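Local atomic coordinates of putative GTP pyrophosphokinase (Streptococcus mutans, PDB entry 3L9D), a protein that probably transfers pyrophosphate from ATP to GTP, the first step of ppGpp synthesis. Residues Val153-Pro158 with Ala170-Arg175. Residues are numbered along the deposited sequence; the frame is centred on the assembly and turned at random.
Sequences VIVEYP and AEIQIR
V153 and V155 pair with I172 and A170 as antiparallel neighbours in a beta hairpin, each pair joined by two backbone hydrogen bonds. In the first pair, V153 N reaches I172 O at 2.9 Å and I172 N reaches V153 O at 2.8 Å. In the second, V155 N meets A170 O at 3.1 Å. A170 N returns a bond to V155 O at 2.9 Å. Between them, I154 and E171 form a non-hydrogen-bonded pair. The two short segments run at 145° to each other, so the ladder twists away from exact antiparallel.

Apolar contacts cover the face of V153, V155, A170, I172 and I174. I172 CD1 touches both methyls of V155, 3.7 Å from CG2, and the two side chains meet at about a right angle. V155 CG2 also packs on A170 CB. V153 CG2 lies 4.1 Å from I174 CD1.

On the other face, I154 CD1 lies 3.4 Å from E171 CB and also touches the glutamate chain as far as OE2. I154 CG1 is anti to the carbonyl carbon (chi1 -57°), and chi2 of -54° bends CD1 over the partner strand. Q173 NE2 donates to E171 OE1 from above the carboxylate plane.

The hairpin lies inside the five-stranded mixed sheet, between strands 132-139 and 106-112. This central place is consistent with the nucleotidyltransferase-like fold of the RelA/SpoT family. Helix 117-126 packs on V153 and I174. Helix 42-64 touches I172 through F55.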
# COMPACT_ATOMS: atom_id res chain seq x y z
N VAL A 153 -3.66 5.19 -1.42
CA VAL A 153 -3.30 6.51 -1.93
C VAL A 153 -2.70 6.38 -3.32
O VAL A 153 -1.84 5.55 -3.54
CB VAL A 153 -2.26 7.20 -1.03
CG1 VAL A 153 -1.94 8.56 -1.57
CG2 VAL A 153 -2.76 7.28 0.41
N ILE A 154 -3.17 7.19 -4.26
CA ILE A 154 -2.58 7.20 -5.57
C ILE A 154 -1.79 8.49 -5.71
O ILE A 154 -2.25 9.58 -5.35
CB ILE A 154 -3.64 7.08 -6.69
CG1 ILE A 154 -4.47 5.79 -6.51
CG2 ILE A 154 -2.99 7.12 -8.07
CD1 ILE A 154 -3.65 4.51 -6.40
N VAL A 155 -0.56 8.36 -6.21
CA VAL A 155 0.31 9.49 -6.38
C VAL A 155 0.82 9.54 -7.81
O VAL A 155 1.05 8.51 -8.43
CB VAL A 155 1.49 9.48 -5.36
CG1 VAL A 155 0.98 9.68 -3.93
CG2 VAL A 155 2.36 8.19 -5.49
N GLU A 156 0.91 10.76 -8.35
CA GLU A 156 1.63 11.00 -9.59
C GLU A 156 3.07 11.26 -9.22
O GLU A 156 3.35 12.12 -8.37
CB GLU A 156 1.10 12.23 -10.31
CG GLU A 156 -0.24 12.10 -10.92
CD GLU A 156 -0.68 13.39 -11.59
OE1 GLU A 156 0.11 14.35 -11.63
OE2 GLU A 156 -1.83 13.42 -12.09
N TYR A 157 3.97 10.53 -9.85
CA TYR A 157 5.38 10.59 -9.53
C TYR A 157 6.18 10.84 -10.79
O TYR A 157 6.10 10.05 -11.74
CB TYR A 157 5.84 9.30 -8.85
CG TYR A 157 7.26 9.38 -8.38
CD1 TYR A 157 7.58 10.08 -7.22
CD2 TYR A 157 8.29 8.80 -9.11
CE1 TYR A 157 8.90 10.17 -6.79
CE2 TYR A 157 9.62 8.90 -8.68
CZ TYR A 157 9.90 9.58 -7.52
OH TYR A 157 11.19 9.69 -7.09
N PRO A 158 6.91 11.96 -10.84
CA PRO A 158 7.75 12.24 -12.00
C PRO A 158 9.05 11.46 -11.91
O PRO A 158 9.80 11.61 -10.94
CB PRO A 158 8.02 13.74 -11.88
CG PRO A 158 6.91 14.27 -11.02
CD PRO A 158 6.66 13.17 -10.04
N ALA A 170 1.49 5.65 -8.97
CA ALA A 170 1.80 4.56 -8.07
C ALA A 170 0.68 4.40 -7.04
O ALA A 170 0.11 5.39 -6.56
CB ALA A 170 3.13 4.81 -7.38
N GLU A 171 0.35 3.16 -6.70
CA GLU A 171 -0.58 2.95 -5.60
C GLU A 171 0.14 2.60 -4.30
O GLU A 171 0.81 1.57 -4.19
CB GLU A 171 -1.57 1.87 -5.94
CG GLU A 171 -2.32 1.42 -4.71
CD GLU A 171 -3.54 0.61 -5.05
OE1 GLU A 171 -3.43 -0.64 -5.03
OE2 GLU A 171 -4.60 1.23 -5.34
N ILE A 172 0.01 3.48 -3.31
CA ILE A 172 0.55 3.25 -1.99
C ILE A 172 -0.53 2.72 -1.06
O ILE A 172 -1.53 3.38 -0.80
CB ILE A 172 1.08 4.57 -1.41
CG1 ILE A 172 2.11 5.17 -2.35
CG2 ILE A 172 1.68 4.36 -0.04
CD1 ILE A 172 2.29 6.65 -2.16
N GLN A 173 -0.35 1.51 -0.54
CA GLN A 173 -1.27 1.02 0.48
C GLN A 173 -0.63 1.09 1.84
O GLN A 173 0.53 0.71 2.00
CB GLN A 173 -1.74 -0.40 0.18
CG GLN A 173 -2.65 -0.44 -1.04
CD GLN A 173 -3.19 -1.82 -1.29
OE1 GLN A 173 -3.54 -2.54 -0.36
NE2 GLN A 173 -3.24 -2.20 -2.56
N ILE A 174 -1.39 1.58 2.81
CA ILE A 174 -0.91 1.72 4.18
C ILE A 174 -1.65 0.70 5.08
O ILE A 174 -2.87 0.62 5.07
CB ILE A 174 -1.11 3.18 4.65
CG1 ILE A 174 -0.59 4.13 3.56
CG2 ILE A 174 -0.43 3.43 5.99
CD1 ILE A 174 -0.99 5.58 3.73
N ARG A 175 -0.90 -0.08 5.85
CA ARG A 175 -1.49 -1.23 6.53
C ARG A 175 -0.82 -1.52 7.86
O ARG A 175 0.38 -1.34 8.01
CB ARG A 175 -1.32 -2.48 5.67
CG ARG A 175 -2.12 -2.48 4.39
CD ARG A 175 -1.84 -3.73 3.60
NE ARG A 175 -2.70 -3.85 2.42
CZ ARG A 175 -2.67 -4.88 1.58
NH1 ARG A 175 -1.84 -5.89 1.78
NH2 ARG A 175 -3.49 -4.91 0.53